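PDB 1YSQ: DNA-binding transcriptional repressor YiaJ from Escherichia coli, which represses transcription of the yiaKLMNOPQRS operon, which may be involved in the utilization of 2,3-diketo-L-gulonate. Local coordinates for residues 9-14 against 40-45; 19-24 against 166-171; 45-48 against 52-55; 70-75 against 134-139. All coordinates share one frame; numbering follows the deposited sequence.

Contact 1 of 4, residues 9-14 against 40-45; sequences NIIHIA and ILIYKL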
loop_
_atom_site.group_PDB
_atom_site.type_symbol
_atom_site.label_atom_id
_atom_site.label_comp_id
_atom_site.label_asym_id
_atom_site.label_seq_id
_atom_site.Cartn_x
_atom_site.Cartn_y
_atom_site.Cartn_z
ATOM N N ASN A 9 -16.642 -8.159 5.802
ATOM C CA ASN A 9 -16.227 -8.266 7.197
ATOM C C ASN A 9 -15.026 -7.375 7.511
ATOM O O ASN A 9 -15.046 -6.647 8.497
ATOM C CB ASN A 9 -15.921 -9.723 7.583
ATOM C CG ASN A 9 -17.122 -10.645 7.406
ATOM O OD1 ASN A 9 -18.270 -10.188 7.267
ATOM N ND2 ASN A 9 -16.865 -11.960 7.407
ATOM N N ILE A 10 -13.991 -7.428 6.671
ATOM C CA ILE A 10 -12.813 -6.586 6.898
ATOM C C ILE A 10 -13.120 -5.081 6.723
ATOM O O ILE A 10 -12.616 -4.254 7.484
ATOM C CB ILE A 10 -11.563 -7.056 6.074
ATOM C CG1 ILE A 10 -10.289 -6.342 6.556
ATOM C CG2 ILE A 10 -11.760 -6.844 4.558
ATOM C CD1 ILE A 10 -9.812 -6.756 7.945
ATOM N N ILE A 11 -13.957 -4.728 5.757
ATOM C CA ILE A 11 -14.309 -3.310 5.598
ATOM C C ILE A 11 -15.098 -2.808 6.822
ATOM O O ILE A 11 -14.856 -1.702 7.316
ATOM C CB ILE A 11 -15.002 -3.037 4.239
ATOM C CG1 ILE A 11 -13.953 -3.138 3.119
ATOM C CG2 ILE A 11 -15.607 -1.632 4.206
ATOM C CD1 ILE A 11 -14.521 -3.421 1.739
ATOM N N HIS A 12 -15.980 -3.660 7.356
ATOM C CA HIS A 12 -16.704 -3.327 8.586
ATOM C C HIS A 12 -15.780 -3.023 9.775
ATOM O O HIS A 12 -15.987 -2.048 10.504
ATOM C CB HIS A 12 -17.724 -4.414 8.964
ATOM C CG HIS A 12 -18.653 -3.983 10.057
ATOM N ND1 HIS A 12 -19.662 -3.065 9.854
ATOM C CD2 HIS A 12 -18.686 -4.297 11.376
ATOM C CE1 HIS A 12 -20.291 -2.849 10.997
ATOM N NE2 HIS A 12 -19.720 -3.586 11.936
ATOM N N ILE A 13 -14.772 -3.865 9.963
ATOM C CA ILE A 13 -13.728 -3.640 10.957
ATOM C C ILE A 13 -12.921 -2.375 10.647
ATOM O O ILE A 13 -12.689 -1.543 11.534
ATOM C CB ILE A 13 -12.764 -4.863 10.992
ATOM C CG1 ILE A 13 -13.484 -6.114 11.507
ATOM C CG2 ILE A 13 -11.469 -4.552 11.825
ATOM C CD1 ILE A 13 -12.564 -7.326 11.670
ATOM N N ALA A 14 -12.477 -2.245 9.394
ATOM C CA ALA A 14 -11.485 -1.225 9.048
ATOM C C ALA A 14 -12.035 0.190 8.861
ATOM O O ALA A 14 -11.358 1.166 9.217
ATOM C CB ALA A 14 -10.683 -1.650 7.829
ATOM N N ILE A 40 -5.806 -5.877 -4.789
ATOM C CA ILE A 40 -7.144 -5.412 -5.165
ATOM C C ILE A 40 -7.505 -4.251 -4.273
ATOM O O ILE A 40 -7.506 -4.379 -3.042
ATOM C CB ILE A 40 -8.227 -6.502 -5.029
ATOM C CG1 ILE A 40 -7.820 -7.781 -5.766
ATOM C CG2 ILE A 40 -9.595 -5.962 -5.574
ATOM C CD1 ILE A 40 -8.879 -8.900 -5.633
ATOM N N LEU A 41 -7.837 -3.123 -4.893
ATOM C CA LEU A 41 -8.300 -1.970 -4.125
ATOM C C LEU A 41 -9.737 -2.185 -3.683
ATOM O O LEU A 41 -10.657 -1.998 -4.479
ATOM C CB LEU A 41 -8.154 -0.666 -4.926
ATOM C CG LEU A 41 -8.335 0.615 -4.108
ATOM C CD1 LEU A 41 -7.368 0.610 -2.903
ATOM C CD2 LEU A 41 -8.078 1.838 -4.975
ATOM N N ILE A 42 -9.933 -2.580 -2.426
ATOM C CA ILE A 42 -11.292 -2.883 -1.955
ATOM C C ILE A 42 -12.002 -1.705 -1.312
ATOM O O ILE A 42 -13.214 -1.750 -1.099
ATOM C CB ILE A 42 -11.309 -4.138 -1.043
ATOM C CG1 ILE A 42 -10.479 -3.909 0.239
ATOM C CG2 ILE A 42 -10.828 -5.370 -1.850
ATOM C CD1 ILE A 42 -10.612 -5.037 1.278
ATOM N N TYR A 43 -11.259 -0.644 -1.018
ATOM C CA TYR A 43 -11.820 0.484 -0.302
ATOM C C TYR A 43 -10.919 1.685 -0.547
ATOM O O TYR A 43 -9.684 1.569 -0.536
ATOM C CB TYR A 43 -11.900 0.105 1.174
ATOM C CG TYR A 43 -12.390 1.144 2.137
ATOM C CD1 TYR A 43 -13.656 1.048 2.694
ATOM C CD2 TYR A 43 -11.559 2.182 2.558
ATOM C CE1 TYR A 43 -14.104 1.979 3.625
ATOM C CE2 TYR A 43 -11.996 3.109 3.483
ATOM C CZ TYR A 43 -13.265 2.999 4.015
ATOM O OH TYR A 43 -13.696 3.912 4.951
ATOM N N LYS A 44 -11.534 2.827 -0.814
ATOM C CA LYS A 44 -10.785 4.060 -1.064
ATOM C C LYS A 44 -11.548 5.291 -0.558
ATOM O O LYS A 44 -12.748 5.407 -0.780
ATOM C CB LYS A 44 -10.458 4.225 -2.564
ATOM C CG LYS A 44 -9.519 5.399 -2.858
ATOM C CD LYS A 44 -9.508 5.787 -4.335
ATOM C CE LYS A 44 -8.507 6.939 -4.582
ATOM N NZ LYS A 44 -8.723 7.635 -5.930
ATOM N N LEU A 45 -10.834 6.190 0.118
ATOM C CA LEU A 45 -11.365 7.503 0.491
ATOM C C LEU A 45 -10.599 8.589 -0.232
ATOM O O LEU A 45 -9.371 8.658 -0.169
ATOM C CB LEU A 45 -11.290 7.741 2.018
ATOM C CG LEU A 45 -12.030 6.688 2.858
ATOM C CD1 LEU A 45 -11.672 6.790 4.317
ATOM C CD2 LEU A 45 -13.564 6.770 2.665
#

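Contact 2 of 4, residues 19-24 against 166-171; sequences EALNIA and LKPLRE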
loop_
_atom_site.group_PDB
_atom_site.type_symbol
_atom_site.label_atom_id
_atom_site.label_comp_id
_atom_site.label_asym_id
_atom_site.label_seq_id
_atom_site.Cartn_x
_atom_site.Cartn_y
_atom_site.Cartn_z
ATOM N N GLU A 19 -11.442 5.973 7.887
ATOM C CA GLU A 19 -12.059 7.309 7.885
ATOM C C GLU A 19 -11.341 8.281 8.823
ATOM O O GLU A 19 -11.080 9.433 8.474
ATOM C CB GLU A 19 -13.532 7.214 8.297
ATOM C CG GLU A 19 -14.430 6.633 7.219
ATOM C CD GLU A 19 -15.893 6.635 7.639
ATOM O OE1 GLU A 19 -16.253 7.407 8.556
ATOM O OE2 GLU A 19 -16.671 5.872 7.059
ATOM N N ALA A 20 -11.046 7.810 10.027
ATOM C CA ALA A 20 -10.276 8.593 10.992
ATOM C C ALA A 20 -8.954 9.068 10.403
ATOM O O ALA A 20 -8.575 10.227 10.570
ATOM C CB ALA A 20 -10.031 7.773 12.272
ATOM N N LEU A 21 -8.238 8.176 9.728
ATOM C CA LEU A 21 -6.932 8.542 9.164
ATOM C C LEU A 21 -7.091 9.542 8.013
ATOM O O LEU A 21 -6.279 10.462 7.857
ATOM C CB LEU A 21 -6.178 7.292 8.712
ATOM C CG LEU A 21 -4.815 7.458 8.026
ATOM C CD1 LEU A 21 -3.770 7.976 9.029
ATOM C CD2 LEU A 21 -4.394 6.113 7.425
ATOM N N ASN A 22 -8.145 9.346 7.218
ATOM C CA ASN A 22 -8.516 10.264 6.140
ATOM C C ASN A 22 -8.738 11.680 6.698
ATOM O O ASN A 22 -8.204 12.656 6.165
ATOM C CB ASN A 22 -9.760 9.699 5.432
ATOM C CG ASN A 22 -10.321 10.611 4.340
ATOM O OD1 ASN A 22 -11.509 10.923 4.365
ATOM N ND2 ASN A 22 -9.494 10.993 3.362
ATOM N N ILE A 23 -9.514 11.786 7.771
ATOM C CA ILE A 23 -9.747 13.086 8.420
ATOM C C ILE A 23 -8.472 13.676 9.016
ATOM O O ILE A 23 -8.197 14.869 8.851
ATOM C CB ILE A 23 -10.875 12.982 9.501
ATOM C CG1 ILE A 23 -12.209 12.516 8.883
ATOM C CG2 ILE A 23 -11.036 14.312 10.296
ATOM C CD1 ILE A 23 -12.719 13.361 7.717
ATOM N N ALA A 24 -7.684 12.840 9.688
ATOM C CA ALA A 24 -6.471 13.317 10.367
ATOM C C ALA A 24 -5.422 13.855 9.395
ATOM O O ALA A 24 -4.842 14.914 9.640
ATOM C CB ALA A 24 -5.881 12.206 11.231
ATOM N N LEU A 166 3.886 8.354 8.513
ATOM C CA LEU A 166 3.929 6.920 8.760
ATOM C C LEU A 166 3.383 6.570 10.148
ATOM O O LEU A 166 2.740 5.531 10.341
ATOM C CB LEU A 166 5.360 6.384 8.557
ATOM C CG LEU A 166 5.662 4.910 8.800
ATOM C CD1 LEU A 166 4.753 4.028 7.957
ATOM C CD2 LEU A 166 7.122 4.627 8.454
ATOM N N LYS A 167 3.621 7.448 11.116
ATOM C CA LYS A 167 3.146 7.186 12.468
ATOM C C LYS A 167 1.620 6.931 12.595
ATOM O O LYS A 167 1.245 5.865 13.082
ATOM C CB LYS A 167 3.639 8.239 13.454
ATOM C CG LYS A 167 3.446 7.821 14.897
ATOM C CD LYS A 167 3.983 8.879 15.822
ATOM C CE LYS A 167 2.987 9.179 16.912
ATOM N NZ LYS A 167 3.451 8.545 18.162
ATOM N N PRO A 168 0.749 7.862 12.194
ATOM C CA PRO A 168 -0.702 7.597 12.243
ATOM C C PRO A 168 -1.123 6.483 11.283
ATOM O O PRO A 168 -2.063 5.745 11.570
ATOM C CB PRO A 168 -1.339 8.941 11.833
ATOM C CG PRO A 168 -0.247 9.686 11.118
ATOM C CD PRO A 168 1.043 9.239 11.744
ATOM N N LEU A 169 -0.433 6.365 10.150
ATOM C CA LEU A 169 -0.734 5.307 9.175
ATOM C C LEU A 169 -0.512 3.941 9.823
ATOM O O LEU A 169 -1.358 3.040 9.728
ATOM C CB LEU A 169 0.178 5.444 7.942
ATOM C CG LEU A 169 0.118 4.282 6.934
ATOM C CD1 LEU A 169 -1.292 4.053 6.388
ATOM C CD2 LEU A 169 1.091 4.547 5.812
ATOM N N ARG A 170 0.620 3.794 10.505
ATOM C CA ARG A 170 0.899 2.525 11.162
ATOM C C ARG A 170 -0.072 2.272 12.328
ATOM O O ARG A 170 -0.565 1.145 12.514
ATOM C CB ARG A 170 2.351 2.441 11.616
ATOM C CG ARG A 170 2.636 1.182 12.457
ATOM C CD ARG A 170 4.071 1.083 12.931
ATOM N NE ARG A 170 4.465 2.277 13.684
ATOM C CZ ARG A 170 5.359 3.173 13.267
ATOM N NH1 ARG A 170 5.989 3.015 12.096
ATOM N NH2 ARG A 170 5.626 4.217 14.027
ATOM N N GLU A 171 -0.372 3.319 13.092
ATOM C CA GLU A 171 -1.324 3.180 14.197
ATOM C C GLU A 171 -2.689 2.688 13.684
ATOM O O GLU A 171 -3.353 1.879 14.340
ATOM C CB GLU A 171 -1.460 4.495 14.958
ATOM C CG GLU A 171 -0.255 4.789 15.845
ATOM C CD GLU A 171 -0.204 6.223 16.338
ATOM O OE1 GLU A 171 -1.102 7.018 15.988
ATOM O OE2 GLU A 171 0.747 6.553 17.071
#

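Contact 3 of 4, residues 45-48 against 52-55; sequences LEPT and LRTR. With PO4 (phosphate ion), chain C.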
loop_
_atom_site.group_PDB
_atom_site.type_symbol
_atom_site.label_atom_id
_atom_site.label_comp_id
_atom_site.label_asym_id
_atom_site.label_seq_id
_atom_site.Cartn_x
_atom_site.Cartn_y
_atom_site.Cartn_z
ATOM N N LEU A 45 -10.834 6.190 0.118
ATOM C CA LEU A 45 -11.365 7.503 0.491
ATOM C C LEU A 45 -10.599 8.589 -0.232
ATOM O O LEU A 45 -9.371 8.658 -0.169
ATOM C CB LEU A 45 -11.290 7.741 2.018
ATOM C CG LEU A 45 -12.030 6.688 2.858
ATOM C CD1 LEU A 45 -11.672 6.790 4.317
ATOM C CD2 LEU A 45 -13.564 6.770 2.665
ATOM N N GLU A 46 -11.336 9.456 -0.917
ATOM C CA GLU A 46 -10.749 10.613 -1.567
ATOM C C GLU A 46 -10.216 11.595 -0.520
ATOM O O GLU A 46 -10.663 11.556 0.623
ATOM C CB GLU A 46 -11.803 11.286 -2.462
ATOM C CG GLU A 46 -12.212 10.463 -3.688
ATOM C CD GLU A 46 -11.036 10.107 -4.608
ATOM O OE1 GLU A 46 -10.096 10.915 -4.738
ATOM O OE2 GLU A 46 -11.057 9.017 -5.222
ATOM N N PRO A 47 -9.276 12.467 -0.886
ATOM C CA PRO A 47 -8.745 13.447 0.069
ATOM C C PRO A 47 -9.831 14.440 0.530
ATOM O O PRO A 47 -10.833 14.630 -0.183
ATOM C CB PRO A 47 -7.653 14.166 -0.733
ATOM C CG PRO A 47 -8.087 14.022 -2.181
ATOM C CD PRO A 47 -8.662 12.618 -2.228
ATOM N N THR A 48 -9.646 15.028 1.709
ATOM C CA THR A 48 -10.529 16.106 2.158
ATOM C C THR A 48 -9.866 17.423 1.789
ATOM O O THR A 48 -10.201 18.017 0.770
ATOM C CB THR A 48 -10.822 16.037 3.675
ATOM O OG1 THR A 48 -9.593 15.964 4.405
ATOM C CG2 THR A 48 -11.523 14.740 4.043
ATOM N N LEU A 52 -4.182 16.304 -4.092
ATOM C CA LEU A 52 -3.838 15.265 -5.045
ATOM C C LEU A 52 -4.941 14.213 -5.073
ATOM O O LEU A 52 -5.277 13.628 -4.043
ATOM C CB LEU A 52 -2.484 14.613 -4.711
ATOM C CG LEU A 52 -2.186 13.563 -5.791
ATOM C CD1 LEU A 52 -1.467 14.227 -6.994
ATOM C CD2 LEU A 52 -1.466 12.362 -5.268
ATOM N N ARG A 53 -5.516 13.984 -6.249
ATOM C CA ARG A 53 -6.547 12.964 -6.392
ATOM C C ARG A 53 -6.043 11.985 -7.417
ATOM O O ARG A 53 -5.647 12.384 -8.516
ATOM C CB ARG A 53 -7.886 13.569 -6.824
ATOM C CG ARG A 53 -8.360 14.668 -5.902
ATOM C CD ARG A 53 -9.626 15.395 -6.363
ATOM N NE ARG A 53 -10.802 14.530 -6.245
ATOM C CZ ARG A 53 -11.516 14.353 -5.122
ATOM N NH1 ARG A 53 -11.189 14.987 -3.994
ATOM N NH2 ARG A 53 -12.571 13.544 -5.135
ATOM N N THR A 54 -6.000 10.713 -7.044
ATOM C CA THR A 54 -5.500 9.686 -7.945
ATOM C C THR A 54 -6.667 9.099 -8.735
ATOM O O THR A 54 -7.836 9.272 -8.360
ATOM C CB THR A 54 -4.807 8.563 -7.168
ATOM O OG1 THR A 54 -5.798 7.762 -6.487
ATOM C CG2 THR A 54 -3.896 9.147 -6.050
ATOM N N ARG A 55 -6.333 8.390 -9.807
ATOM C CA ARG A 55 -7.331 7.719 -10.646
ATOM C C ARG A 55 -7.690 6.337 -10.114
ATOM O O ARG A 55 -8.522 5.631 -10.703
ATOM C CB ARG A 55 -6.812 7.589 -12.076
ATOM C CG ARG A 55 -6.676 8.928 -12.806
ATOM C CD ARG A 55 -6.434 8.800 -14.318
ATOM N NE ARG A 55 -5.014 8.852 -14.692
ATOM C CZ ARG A 55 -4.166 9.841 -14.397
ATOM N NH1 ARG A 55 -4.569 10.905 -13.702
ATOM N NH2 ARG A 55 -2.904 9.766 -14.807
HETATM P P PO4 C . -1.732 16.922 -1.270
HETATM O O1 PO4 C . -2.192 18.209 -1.898
HETATM O O2 PO4 C . -0.447 16.493 -1.905
HETATM O O3 PO4 C . -1.612 17.172 0.202
HETATM O O4 PO4 C . -2.767 15.831 -1.468
HETATM O O HOH W 1 -7.477 10.096 -4.675
HETATM O O HOH W 2 -9.736 10.690 -7.584
HETATM O O HOH W 3 -13.271 15.050 -2.255
#

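Contact 4 of 4, residues 70-75 against 134-139; sequences GKIYMA and AVPVFD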
loop_
_atom_site.group_PDB
_atom_site.type_symbol
_atom_site.label_atom_id
_atom_site.label_comp_id
_atom_site.label_asym_id
_atom_site.label_seq_id
_atom_site.Cartn_x
_atom_site.Cartn_y
_atom_site.Cartn_z
ATOM N N GLY A 70 1.465 -3.612 -2.968
ATOM C CA GLY A 70 1.905 -4.824 -3.662
ATOM C C GLY A 70 3.327 -5.234 -3.278
ATOM O O GLY A 70 3.611 -6.418 -3.092
ATOM N N LYS A 71 4.221 -4.251 -3.136
ATOM C CA LYS A 71 5.594 -4.536 -2.714
ATOM C C LYS A 71 5.631 -5.082 -1.285
ATOM O O LYS A 71 6.414 -5.991 -0.978
ATOM C CB LYS A 71 6.486 -3.302 -2.876
ATOM C CG LYS A 71 6.763 -2.978 -4.350
ATOM C CD LYS A 71 7.826 -1.865 -4.508
ATOM C CE LYS A 71 7.304 -0.535 -3.953
ATOM N NZ LYS A 71 8.254 0.602 -4.151
ATOM N N ILE A 72 4.752 -4.572 -0.424
ATOM C CA ILE A 72 4.612 -5.123 0.932
ATOM C C ILE A 72 4.226 -6.602 0.871
ATOM O O ILE A 72 4.828 -7.431 1.546
ATOM C CB ILE A 72 3.581 -4.299 1.729
ATOM C CG1 ILE A 72 4.205 -2.968 2.136
ATOM C CG2 ILE A 72 3.062 -5.060 2.976
ATOM C CD1 ILE A 72 3.200 -1.965 2.620
ATOM N N TYR A 73 3.237 -6.940 0.040
ATOM C CA TYR A 73 2.844 -8.347 -0.095
ATOM C C TYR A 73 4.027 -9.208 -0.512
ATOM O O TYR A 73 4.256 -10.253 0.072
ATOM C CB TYR A 73 1.696 -8.500 -1.097
ATOM C CG TYR A 73 0.411 -7.820 -0.656
ATOM C CD1 TYR A 73 -0.054 -7.947 0.654
ATOM C CD2 TYR A 73 -0.351 -7.067 -1.561
ATOM C CE1 TYR A 73 -1.253 -7.335 1.070
ATOM C CE2 TYR A 73 -1.552 -6.437 -1.153
ATOM C CZ TYR A 73 -1.993 -6.582 0.157
ATOM O OH TYR A 73 -3.173 -5.986 0.554
ATOM N N MET A 74 4.791 -8.766 -1.514
ATOM C CA MET A 74 5.978 -9.547 -1.918
ATOM C C MET A 74 7.059 -9.597 -0.821
ATOM O O MET A 74 7.701 -10.639 -0.625
ATOM C CB MET A 74 6.576 -9.038 -3.230
ATOM C CG MET A 74 5.717 -9.404 -4.478
ATOM S SD MET A 74 6.523 -9.235 -6.124
ATOM C CE MET A 74 6.933 -7.642 -6.058
ATOM N N ALA A 75 7.250 -8.483 -0.109
ATOM C CA ALA A 75 8.289 -8.401 0.924
ATOM C C ALA A 75 8.051 -9.392 2.053
ATOM O O ALA A 75 9.003 -9.890 2.655
ATOM C CB ALA A 75 8.393 -6.976 1.476
ATOM N N ALA A 134 2.930 3.025 2.501
ATOM C CA ALA A 134 2.059 1.872 2.736
ATOM C C ALA A 134 2.579 1.031 3.908
ATOM O O ALA A 134 3.793 1.022 4.198
ATOM C CB ALA A 134 1.958 1.016 1.468
ATOM N N VAL A 135 1.653 0.356 4.589
ATOM C CA VAL A 135 1.970 -0.550 5.690
ATOM C C VAL A 135 1.147 -1.851 5.586
ATOM O O VAL A 135 0.054 -1.858 5.023
ATOM C CB VAL A 135 1.705 0.095 7.091
ATOM C CG1 VAL A 135 2.682 1.228 7.381
ATOM C CG2 VAL A 135 0.244 0.560 7.227
ATOM N N PRO A 136 1.668 -2.947 6.136
ATOM C CA PRO A 136 0.916 -4.210 6.223
ATOM C C PRO A 136 -0.160 -4.198 7.310
ATOM O O PRO A 136 -0.022 -3.466 8.287
ATOM C CB PRO A 136 2.004 -5.229 6.588
ATOM C CG PRO A 136 3.031 -4.408 7.383
ATOM C CD PRO A 136 3.040 -3.075 6.680
ATOM N N VAL A 137 -1.230 -4.982 7.114
ATOM C CA VAL A 137 -2.189 -5.315 8.168
ATOM C C VAL A 137 -1.951 -6.800 8.414
ATOM O O VAL A 137 -2.148 -7.617 7.519
ATOM C CB VAL A 137 -3.659 -5.086 7.725
ATOM C CG1 VAL A 137 -4.667 -5.616 8.786
ATOM C CG2 VAL A 137 -3.890 -3.614 7.416
ATOM N N PHE A 138 -1.465 -7.146 9.599
ATOM C CA PHE A 138 -1.091 -8.536 9.862
ATOM C C PHE A 138 -2.291 -9.345 10.350
ATOM O O PHE A 138 -3.129 -8.819 11.093
ATOM C CB PHE A 138 0.026 -8.584 10.926
ATOM C CG PHE A 138 1.365 -8.087 10.431
ATOM C CD1 PHE A 138 2.137 -8.865 9.563
ATOM C CD2 PHE A 138 1.856 -6.847 10.853
ATOM C CE1 PHE A 138 3.392 -8.412 9.106
ATOM C CE2 PHE A 138 3.104 -6.374 10.405
ATOM C CZ PHE A 138 3.874 -7.174 9.521
ATOM N N ASP A 139 -2.370 -10.612 9.959
ATOM C CA ASP A 139 -3.292 -11.526 10.647
ATOM C C ASP A 139 -2.621 -12.086 11.918
ATOM O O ASP A 139 -1.476 -11.731 12.228
ATOM C CB ASP A 139 -3.848 -12.619 9.722
ATOM C CG ASP A 139 -2.803 -13.666 9.295
ATOM O OD1 ASP A 139 -1.702 -13.784 9.901
ATOM O OD2 ASP A 139 -3.031 -14.444 8.342
#

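Contact 1 of 4, residues 9-14 against 40-45
Ile11 meets Tyr43 where helix 9-14 passes strand 40-45, the two axes 9.6 Å apart at their closest approach and their N-to-C directions 30° apart. Both branches of Ile11 are used. Its CG2 methyl comes obliquely upon the phenol ring, 3.6 Å from Ile11 CG2 to Tyr43 CD1, while the longer branch reaches the strand backbone, with Ile11 CD1 3.5 Å from Ile42 O. The first torsion divides the work: CG1 stands opposite the carbonyl carbon (chi1 -72°), which sends CG2 opposite the backbone N, toward Tyr43 CD1. Ile42 answers from the strand with its CD1, 3.9 Å from Ile10 CG2 and, more loosely, 4.3 Å from Ile11 CD1; the side chains of Ile10 and Ile42 meet nearly at right angles. Neighbours on a regular strand would point to opposite faces, but Ile42 and Tyr43 both turn to the helix because a classic beta bulge sets the two of them against Phe31 of strand 28-35. The Tyr43 hydroxyl reaches past the helix contact to hydrogen-bond Thr192. No hydrogen bond joins the two segments themselves, so at this point the helix and the strand are joined by van der Waals fit alone: isoleucine methyls against one another, the tyrosine ring and a strand carbonyl.

Contact 2 of 4, residues 19-24 against 166-171
Leu21 faces Leu169 across two packed helices, 7.0 Å from Leu21 CA to Leu169 CA, the nearest pair of CA atoms between 19-24 and 166-171. Its CB leaves the helix toward the partner, and CG continues outward, opposite the backbone N (chi1 177°); these two atoms form the stem, and the contact is made by the methyls beyond them. CD1 turns to Pro168, lying 3.8 Å from Pro168 CB and at the same 3.8 Å from Pro168 C, so that it rests against both the proline ring and the start of the following peptide. CD2 goes to the other residue, with Leu21 CD2 3.9 Å from Leu169 CD1 and 4.1 Å from Leu169 CA. The fork of one leucine therefore spans two consecutive residues of the opposite helix, and Leu169 meets it slantwise with a methyl of its own. Pro168 also marks a kink: its nitrogen has no hydrogen to give to the turn before, and the normal helical bond is missing there. No hydrogen bond or salt bridge crosses between the helices; the salt bridge found here lies within one helix, Lys167 NZ to Glu171 OE2. Helix 8-25 and helix 162-182 thus lie side by side on the antiparallel sheet. Beneath them Leu21 also touches Ile29 of strand 28-35, and Leu169 touches Ile133 and Val135 of strand 130-137, so the seam between the helices merges with the layer between helices and sheet.

Contact 3 of 4, residues 45-48 against 52-55
This is a polar, water-bridged contact between two parts of one loop, with Glu46 and Arg53 crossing near the surface after strand 38-45. The Arg53 side chain runs across that of Glu46 at about a right angle, with Arg53 NH2 3.4 Å from Glu46 CG, and OE1 sits over one face of the guanidinium, displaced toward the rim. At 3.6 Å from Glu46 OE1 to Arg53 NH2 the salt bridge is long, and with the oxygen well out of plane it is an attraction of charges with no N-H aimed at it. The bend at chi2 (-58°) folds the Glu46 carboxylate over the arginine. OE1 gains firmer partners in two waters: one donates to Glu46 OE1 at 2.7 Å and accepts from Thr54 N at 2.9 Å, the other links OE1 to Thr54 O. A third water joins Pro47 O to Arg53 NH1. Pro47 fills the inner side, its CG 3.4 Å from Leu52 O. With an alanine here in place of Glu46, both waters would probably lose their common acceptor, and Arg53 and Lys44 would be left without the carboxylate they share. Leu52 N donates to O4 of a phosphate, probably from the crystallisation liquor, at 3.0 Å and 166°; Met51 N and Ser153 OG bind the same ion. The loop lies at the end of strand 38-45: Lys44 of that strand pairs with Glu46 OE2, and Asn22 of helix 8-25 donates to Glu46 O.

Contact 4 of 4, residues 70-75 against 134-139
A helix laid on an antiparallel sheet is the element here: Ile72 of helix 70-75 reaches down onto Ala134, Val135 and Pro136 of the strand, in a domain of the GAF-related IclR effector family. The axes approach to 8.2 Å, with their N-to-C directions 50° apart. Ile72 makes every direct touch from the helix. Its CD1 methyl is pressed against the backbone, 3.3 Å from Ala134 C and 3.4 Å from Val135 N, and is equally near Ala134 CB; the packing over this peptide is tight. The shorter branch touches the proline at CB, with Ile72 CG2 3.8 Å from Pro136 CB, the two side chains crossing nearly at a right angle. With CG1 set opposite the carbonyl carbon (chi1 -75°), the two branches part, one to the Ala134-Val135 peptide and the other to Pro136. An alanine here instead of Ile72 would probably remove the direct touches between these two segments, opening a gap above that peptide and leaving Pro136 CB without its methyl neighbour. Pro136 CB also lies over one face of the Phe138 ring, displaced toward the rim. A second phosphate ion, probably from the crystallisation liquor, lies about 5 Å from the Ala134 side chain; such ions can mark pockets. Ile72 also touches Ile114 of helix 104-117, while Val135, pointing away from helix 68-75, packs on Leu166, Leu169 and Ala173 of helix 162-182; strand 130-137 is therefore sandwiched between helices.

How the contacts relate
Contacts 2 and 4 are buried, contact 1 is partly so, and contact 3 belongs to a loop at the surface. Contacts 1, 2 and 4 are apolar, with no hydrogen bond across, whereas contact 3 works through charge and water. Contacts 1 and 2 use helix 8-25, joining it to strand 38-45 and to helix 162-182. Contact 4 grips the sheet from the other face; its strand also lies under helix 162-182 of contact 2. Contact 3 starts from Leu45, where contact 1 stops, and is tied back by Lys44 and Asn22. Contacts 3 and 4 lie apart, their nearest atoms about 13 Å distant.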